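PDB 6CZG: b11L5F_LGL, which folds as a computationally designed eight-stranded beta-barrel that is probably meant as a scaffold for binding a small fluorogenic ligand in its interior. Local coordinates for residues 13-18 / 31-36; 62-67 / 84-89. All coordinates share one frame; numbering follows the deposited sequence.

Interaction 1 of 2, residues 13-18 / 31-36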
ATOM      1  N   GLY A  13     -10.964  -2.489   2.622  1.00 24.58           N
ATOM      2  CA  GLY A  13     -11.105  -3.799   2.024  1.00 24.48           C
ATOM      3  C   GLY A  13      -9.762  -4.363   1.612  1.00 22.81           C
ATOM      4  O   GLY A  13      -8.707  -3.908   2.066  1.00 19.69           O
ATOM      5  N   THR A  14      -9.806  -5.366   0.737  1.00 26.15           N
ATOM      6  CA  THR A  14      -8.625  -6.111   0.320  1.00 25.13           C
ATOM      7  C   THR A  14      -8.284  -5.808  -1.135  1.00 24.23           C
ATOM      8  O   THR A  14      -9.173  -5.746  -1.995  1.00 23.11           O
ATOM      9  CB  THR A  14      -8.843  -7.617   0.510  1.00 25.94           C
ATOM     10  OG1 THR A  14      -8.947  -7.910   1.909  1.00 23.99           O
ATOM     11  CG2 THR A  14      -7.691  -8.419  -0.082  1.00 22.09           C
ATOM     12  N   TRP A  15      -6.991  -5.637  -1.407  1.00 23.09           N
ATOM     13  CA  TRP A  15      -6.496  -5.316  -2.738  1.00 19.46           C
ATOM     14  C   TRP A  15      -5.360  -6.259  -3.108  1.00 22.88           C
ATOM     15  O   TRP A  15      -4.453  -6.490  -2.301  1.00 24.83           O
ATOM     16  CB  TRP A  15      -6.009  -3.863  -2.809  1.00 20.17           C
ATOM     17  CG  TRP A  15      -7.052  -2.857  -2.434  1.00 21.06           C
ATOM     18  CD1 TRP A  15      -7.464  -2.534  -1.174  1.00 19.81           C
ATOM     19  CD2 TRP A  15      -7.812  -2.036  -3.327  1.00 19.64           C
ATOM     20  NE1 TRP A  15      -8.437  -1.567  -1.228  1.00 21.37           N
ATOM     21  CE2 TRP A  15      -8.669  -1.243  -2.538  1.00 24.85           C
ATOM     22  CE3 TRP A  15      -7.853  -1.895  -4.717  1.00 20.70           C
ATOM     23  CZ2 TRP A  15      -9.556  -0.324  -3.094  1.00 20.46           C
ATOM     24  CZ3 TRP A  15      -8.735  -0.982  -5.267  1.00 18.56           C
ATOM     25  CH2 TRP A  15      -9.576  -0.209  -4.456  1.00 17.46           C
ATOM     26  N   GLN A  16      -5.419  -6.802  -4.322  1.00 17.16           N
ATOM     27  CA  GLN A  16      -4.302  -7.538  -4.902  1.00 22.86           C
ATOM     28  C   GLN A  16      -3.276  -6.542  -5.432  1.00 18.54           C
ATOM     29  O   GLN A  16      -3.581  -5.745  -6.326  1.00 22.49           O
ATOM     30  CB  GLN A  16      -4.795  -8.459  -6.018  1.00 21.74           C
ATOM     31  CG  GLN A  16      -3.710  -9.295  -6.687  1.00 25.60           C
ATOM     32  CD  GLN A  16      -2.977 -10.211  -5.723  1.00 30.36           C
ATOM     33  OE1 GLN A  16      -1.773 -10.435  -5.858  1.00 25.63           O
ATOM     34  NE2 GLN A  16      -3.702 -10.757  -4.751  1.00 21.04           N
ATOM     35  N   VAL A  17      -2.064  -6.588  -4.885  1.00 23.05           N
ATOM     36  CA  VAL A  17      -1.042  -5.577  -5.130  1.00 26.51           C
ATOM     37  C   VAL A  17       0.093  -6.204  -5.927  1.00 25.73           C
ATOM     38  O   VAL A  17       0.584  -7.287  -5.577  1.00 27.39           O
ATOM     39  CB  VAL A  17      -0.517  -4.984  -3.812  1.00 25.67           C
ATOM     40  CG1 VAL A  17       0.612  -3.999  -4.081  1.00 25.14           C
ATOM     41  CG2 VAL A  17      -1.648  -4.336  -3.035  1.00 26.16           C
ATOM     42  N   THR A  18       0.513  -5.519  -6.991  1.00 20.18           N
ATOM     43  CA  THR A  18       1.665  -5.923  -7.789  1.00 21.36           C
ATOM     44  C   THR A  18       2.681  -4.788  -7.798  1.00 23.44           C
ATOM     45  O   THR A  18       2.334  -3.644  -8.111  1.00 24.83           O
ATOM     46  CB  THR A  18       1.255  -6.288  -9.217  1.00 24.73           C
ATOM     47  OG1 THR A  18       0.199  -7.257  -9.179  1.00 24.44           O
ATOM     48  CG2 THR A  18       2.434  -6.870  -9.980  1.00 22.11           C
ATOM     49  N   MET A  31      -3.115  -6.198   0.259  1.00 22.56           N
ATOM     50  CA  MET A  31      -3.120  -5.055   1.161  1.00 23.18           C
ATOM     51  C   MET A  31      -4.532  -4.855   1.691  1.00 21.60           C
ATOM     52  O   MET A  31      -5.481  -4.745   0.908  1.00 22.77           O
ATOM     53  CB  MET A  31      -2.625  -3.790   0.454  1.00 20.56           C
ATOM     54  CG  MET A  31      -1.127  -3.569   0.576  1.00 21.65           C
ATOM     55  SD  MET A  31      -0.559  -2.080  -0.266  1.00 27.68           S
ATOM     56  CE  MET A  31       1.214  -2.332  -0.234  1.00 35.60           C
ATOM     57  N   HIS A  32      -4.666  -4.810   3.013  1.00 20.10           N
ATOM     58  CA  HIS A  32      -5.955  -4.665   3.677  1.00 23.48           C
ATOM     59  C   HIS A  32      -6.037  -3.306   4.356  1.00 24.44           C
ATOM     60  O   HIS A  32      -5.127  -2.924   5.100  1.00 21.11           O
ATOM     61  CB  HIS A  32      -6.170  -5.781   4.702  1.00 23.61           C
ATOM     62  CG  HIS A  32      -5.810  -7.143   4.196  1.00 25.53           C
ATOM     63  ND1 HIS A  32      -6.561  -7.809   3.252  1.00 25.34           N
ATOM     64  CD2 HIS A  32      -4.779  -7.965   4.504  1.00 25.45           C
ATOM     65  CE1 HIS A  32      -6.008  -8.982   2.998  1.00 24.01           C
ATOM     66  NE2 HIS A  32      -4.925  -9.101   3.745  1.00 29.93           N
ATOM     67  N   PHE A  33      -7.125  -2.583   4.101  1.00 22.15           N
ATOM     68  CA  PHE A  33      -7.346  -1.258   4.665  1.00 18.82           C
ATOM     69  C   PHE A  33      -8.577  -1.282   5.559  1.00 23.92           C
ATOM     70  O   PHE A  33      -9.653  -1.719   5.132  1.00 18.43           O
ATOM     71  CB  PHE A  33      -7.517  -0.208   3.562  1.00 17.25           C
ATOM     72  CG  PHE A  33      -6.309  -0.050   2.682  1.00 18.42           C
ATOM     73  CD1 PHE A  33      -6.118  -0.879   1.590  1.00 19.60           C
ATOM     74  CD2 PHE A  33      -5.369   0.932   2.947  1.00 19.88           C
ATOM     75  CE1 PHE A  33      -5.007  -0.735   0.777  1.00 21.70           C
ATOM     76  CE2 PHE A  33      -4.257   1.081   2.137  1.00 17.45           C
ATOM     77  CZ  PHE A  33      -4.076   0.247   1.052  1.00 17.73           C
ATOM     78  N   GLN A  34      -8.412  -0.807   6.795  1.00 20.77           N
ATOM     79  CA  GLN A  34      -9.476  -0.670   7.773  1.00 24.55           C
ATOM     80  C   GLN A  34      -9.558   0.769   8.267  1.00 22.26           C
ATOM     81  O   GLN A  34      -8.523   1.384   8.548  1.00 20.63           O
ATOM     82  CB  GLN A  34      -9.256  -1.610   8.968  1.00 24.47           C
ATOM     83  CG  GLN A  34     -10.105  -2.871   8.930  1.00 25.62           C
ATOM     84  N   PRO A  35     -10.759   1.332   8.374  1.00 21.18           N
ATOM     85  CA  PRO A  35     -10.885   2.730   8.814  1.00 21.47           C
ATOM     86  C   PRO A  35     -10.374   2.925  10.235  1.00 20.93           C
ATOM     87  O   PRO A  35     -10.737   2.188  11.153  1.00 24.33           O
ATOM     88  CB  PRO A  35     -12.391   3.000   8.713  1.00 20.10           C
ATOM     89  CG  PRO A  35     -12.910   1.958   7.772  1.00 28.25           C
ATOM     90  CD  PRO A  35     -12.060   0.749   8.009  1.00 20.38           C
ATOM     91  N   ARG A  36      -9.521   3.931  10.404  1.00 21.51           N
ATOM     92  CA  ARG A  36      -9.018   4.348  11.708  1.00 24.87           C
ATOM     93  C   ARG A  36      -9.548   5.706  12.137  1.00 24.38           C
ATOM     94  O   ARG A  36      -9.851   5.905  13.315  1.00 23.04           O
ATOM     95  CB  ARG A  36      -7.484   4.383  11.696  1.00 25.88           C
ATOM     96  CG  ARG A  36      -6.859   4.981  12.947  1.00 26.22           C
ATOM     97  CD  ARG A  36      -5.385   4.632  13.053  1.00 29.26           C
TER
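Met31 and Trp15 face each other as a hydrogen-bonded antiparallel pair: Met31 N donates to Trp15 O at 2.9 Å, and Met31 O accepts Trp15 N while lying at the edge of the indole. The unbranched methionine can lay its extended chain past a valine, with CB, CG and SD of Met31 each 3.7 Å from Val17 CG2. On the other face of the sheet His32 stands alongside Thr14. Thr14 OG1 and His32 ND1 share a 2.7 Å hydrogen bond in the ring plane, either being a possible donor; a hydroxyl and a ring nitrogen side by side on the outward face can bond directly. Strands 13-20 and 26-37 make the first hairpin of the barrel, and this alternation sends polar groups outward and apolar ones inside. Phe33 exchanges two backbone bonds with Gly13, whose positive phi of 125° suits a residue without a side chain. The Phe33 ring goes inward, CG opposite the carbonyl carbon (chi1 -62°), which brings Phe33 CD1 to 3.5 Å from Trp15 CD1, planes at 86°. Trp15 NE1 bonds to Leu11 O, and the indole packs edge-to-face with Phe95. With an alanine here instead of Trp15, Leu11 O is likely to lose this donor and a gap to open beside Phe33 and Phe95.

Interaction 2 of 2, residues 62-67 / 84-89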
ATOM      1  N   THR A  62      -2.947   8.180   4.912  1.00 17.17           N
ATOM      2  CA  THR A  62      -3.514   9.451   5.333  1.00 20.64           C
ATOM      3  C   THR A  62      -3.980  10.231   4.114  1.00 22.66           C
ATOM      4  O   THR A  62      -3.291  10.264   3.092  1.00 21.24           O
ATOM      5  CB  THR A  62      -2.486  10.279   6.115  1.00 16.95           C
ATOM      6  OG1 THR A  62      -2.130   9.591   7.320  1.00 25.21           O
ATOM      7  CG2 THR A  62      -3.049  11.644   6.457  1.00 18.53           C
ATOM      8  N   CYS A  63      -5.156  10.848   4.229  1.00 21.46           N
ATOM      9  CA  CYS A  63      -5.664  11.712   3.171  1.00 23.14           C
ATOM     10  C   CYS A  63      -4.629  12.764   2.794  1.00 21.98           C
ATOM     11  O   CYS A  63      -4.119  13.488   3.652  1.00 21.10           O
ATOM     12  CB  CYS A  63      -6.960  12.390   3.619  1.00 19.23           C
ATOM     13  SG  CYS A  63      -8.425  11.330   3.656  1.00 21.81           S
ATOM     14  N   LYS A  64      -4.310  12.825   1.503  1.00 22.20           N
ATOM     15  CA  LYS A  64      -3.417  13.837   0.954  1.00 22.25           C
ATOM     16  C   LYS A  64      -4.181  14.831   0.090  1.00 27.15           C
ATOM     17  O   LYS A  64      -4.166  16.035   0.356  1.00 32.38           O
ATOM     18  CB  LYS A  64      -2.303  13.161   0.143  1.00 26.46           C
ATOM     19  CG  LYS A  64      -1.016  13.955   0.041  1.00 28.20           C
ATOM     20  CD  LYS A  64      -0.266  13.579  -1.226  1.00 27.52           C
ATOM     21  CE  LYS A  64       1.071  14.288  -1.317  1.00 31.79           C
ATOM     22  NZ  LYS A  64       2.089  13.448  -2.008  1.00 33.17           N
ATOM     23  N   THR A  65      -4.853  14.345  -0.943  1.00 28.11           N
ATOM     24  CA  THR A  65      -5.800  15.100  -1.745  1.00 26.37           C
ATOM     25  C   THR A  65      -7.044  14.242  -1.887  1.00 28.65           C
ATOM     26  O   THR A  65      -7.024  13.054  -1.546  1.00 28.13           O
ATOM     27  CB  THR A  65      -5.217  15.452  -3.127  1.00 24.84           C
ATOM     28  OG1 THR A  65      -5.082  14.261  -3.910  1.00 26.52           O
ATOM     29  CG2 THR A  65      -3.860  16.131  -2.993  1.00 21.65           C
ATOM     30  N   PRO A  66      -8.168  14.820  -2.374  1.00 26.03           N
ATOM     31  CA  PRO A  66      -9.396  14.026  -2.541  1.00 25.65           C
ATOM     32  C   PRO A  66      -9.191  12.640  -3.139  1.00 25.44           C
ATOM     33  O   PRO A  66      -9.910  11.703  -2.779  1.00 30.91           O
ATOM     34  CB  PRO A  66     -10.239  14.909  -3.466  1.00 25.59           C
ATOM     35  CG  PRO A  66      -9.882  16.290  -3.041  1.00 31.05           C
ATOM     36  CD  PRO A  66      -8.427  16.254  -2.611  1.00 30.34           C
ATOM     37  N   ASP A  67      -8.215  12.488  -4.035  1.00 21.39           N
ATOM     38  CA  ASP A  67      -7.964  11.204  -4.676  1.00 25.71           C
ATOM     39  C   ASP A  67      -6.576  10.637  -4.395  1.00 26.02           C
ATOM     40  O   ASP A  67      -6.192   9.646  -5.028  1.00 23.98           O
ATOM     41  CB  ASP A  67      -8.170  11.319  -6.191  1.00 28.70           C
ATOM     42  CG  ASP A  67      -9.567  11.779  -6.556  1.00 34.99           C
ATOM     43  OD1 ASP A  67     -10.525  11.398  -5.851  1.00 35.82           O
ATOM     44  OD2 ASP A  67      -9.708  12.517  -7.555  1.00 41.84           O
ATOM     45  N   GLN A  84       7.468   4.149   2.032  1.00 26.21           N
ATOM     46  CA  GLN A  84       6.741   5.408   2.015  1.00 32.62           C
ATOM     47  C   GLN A  84       6.391   5.752   0.576  1.00 31.02           C
ATOM     48  O   GLN A  84       7.177   5.491  -0.339  1.00 27.62           O
ATOM     49  CB  GLN A  84       7.568   6.538   2.641  1.00 24.39           C
ATOM     50  N   GLY A  85       5.216   6.333   0.373  1.00 27.33           N
ATOM     51  CA  GLY A  85       4.811   6.668  -0.977  1.00 24.28           C
ATOM     52  C   GLY A  85       3.470   7.359  -1.022  1.00 27.02           C
ATOM     53  O   GLY A  85       3.036   7.975  -0.047  1.00 26.85           O
ATOM     54  N   GLN A  86       2.826   7.263  -2.184  1.00 21.79           N
ATOM     55  CA  GLN A  86       1.548   7.911  -2.433  1.00 22.91           C
ATOM     56  C   GLN A  86       0.633   6.956  -3.182  1.00 22.34           C
ATOM     57  O   GLN A  86       1.049   6.337  -4.164  1.00 22.78           O
ATOM     58  CB  GLN A  86       1.738   9.202  -3.240  1.00 22.50           C
ATOM     59  CG  GLN A  86       0.451   9.805  -3.772  1.00 23.62           C
ATOM     60  CD  GLN A  86       0.678  11.126  -4.482  1.00 30.33           C
ATOM     61  OE1 GLN A  86       1.463  11.959  -4.030  1.00 38.88           O
ATOM     62  NE2 GLN A  86      -0.006  11.320  -5.603  1.00 32.17           N
ATOM     63  N   LEU A  87      -0.609   6.839  -2.715  1.00 20.08           N
ATOM     64  CA  LEU A  87      -1.638   6.070  -3.402  1.00 21.20           C
ATOM     65  C   LEU A  87      -2.529   7.021  -4.187  1.00 22.75           C
ATOM     66  O   LEU A  87      -3.034   8.004  -3.635  1.00 19.39           O
ATOM     67  CB  LEU A  87      -2.475   5.258  -2.412  1.00 22.70           C
ATOM     68  CG  LEU A  87      -1.882   3.931  -1.936  1.00 23.77           C
ATOM     69  CD1 LEU A  87      -2.676   3.373  -0.764  1.00 26.81           C
ATOM     70  CD2 LEU A  87      -1.820   2.927  -3.075  1.00 24.32           C
ATOM     71  N   THR A  88      -2.720   6.729  -5.469  1.00 20.37           N
ATOM     72  CA  THR A  88      -3.513   7.569  -6.359  1.00 21.74           C
ATOM     73  C   THR A  88      -4.751   6.800  -6.795  1.00 23.37           C
ATOM     74  O   THR A  88      -4.641   5.691  -7.328  1.00 20.02           O
ATOM     75  CB  THR A  88      -2.699   8.005  -7.577  1.00 19.67           C
ATOM     76  OG1 THR A  88      -1.534   8.717  -7.145  1.00 19.87           O
ATOM     77  CG2 THR A  88      -3.534   8.902  -8.480  1.00 20.02           C
ATOM     78  N   LEU A  89      -5.921   7.390  -6.567  1.00 22.97           N
ATOM     79  CA  LEU A  89      -7.175   6.790  -7.007  1.00 22.71           C
ATOM     80  C   LEU A  89      -7.271   6.882  -8.524  1.00 24.96           C
ATOM     81  O   LEU A  89      -7.353   7.980  -9.084  1.00 30.51           O
ATOM     82  CB  LEU A  89      -8.358   7.486  -6.342  1.00 25.19           C
ATOM     83  CG  LEU A  89      -9.742   7.140  -6.900  1.00 30.52           C
ATOM     84  CD1 LEU A  89     -10.094   5.692  -6.605  1.00 26.12           C
ATOM     85  CD2 LEU A  89     -10.803   8.077  -6.339  1.00 31.89           C
TER
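The amino group of Lys64 and the amide oxygen of Gln86 form the shortest polar bond of this contact, Lys64 NZ to Gln86 OE1 at 2.6 Å. The two side chains meet at about a right angle, and the ammonium group comes in 28° off the plane of the amide carbonyl. Long side chains are what this bond needs, because Lys64 CA and Gln86 CA are 8.4 Å apart and strand 68-75 runs between their strands in the order of the barrel. Lysine bridges the gap with a nearly straight chain that bends at its last torsion (chi4 147°), while Gln86 brings an extended chain of its own. The other half of the amide is less firmly placed: Gln86 NE2 makes a weak bond to Thr88 OG1 at 3.4 Å on the same strand.

Asp67 carries the second half of the contact. Its backbone O takes Leu89 N at 2.7 Å in a nearly straight bond, with an N-H...O angle of 169°, so backbone pairing with strand 81-91 already begins in the turn before strand 68-75. The side chains of Asp67 and Leu89 cross obliquely, and Leu89 CD2 lies 3.4 Å from Asp67 OD1. That oxygen has its polar partner elsewhere, in a salt bridge with Arg6 NE, so the leucine methyl packs beside a carboxylate whose charge is probably offset by the arginine.

A classic beta bulge, in which Lys64 and Thr65 together stand opposite Thr68, ends the hairpin formed by strands 54-65 and 68-75. Helix 6-10 lies next to this end of the barrel: Leu89 touches Arg6 and Leu10, and Cys63, joined by a disulfide to Cys5 just ahead of the helix, packs on Ala8 within it. Leu89 also packs on Phe95 of strand 94-101.

In the fold
Interaction 1 comes first along the chain and is complete before the chain reaches interaction 2; their centres lie 14 Å apart in the same closed antiparallel sheet. Residues 13-18 and 31-36 belong to neighbouring strands of one hairpin, whereas 62-67 and 84-89 lie on strands 54-65 and 81-91, which have strand 68-75 between them. The two contacts meet inside the barrel, where Phe33 CZ packs 3.9 Å from Leu87 CD1, linking strand 26-37 to strand 81-91, four places further in the strand order. Interaction 1 thus contributes largely to the buried interior, interaction 2 to the barrel's surface and its junction with helix 6-10, and Phe95 borders both.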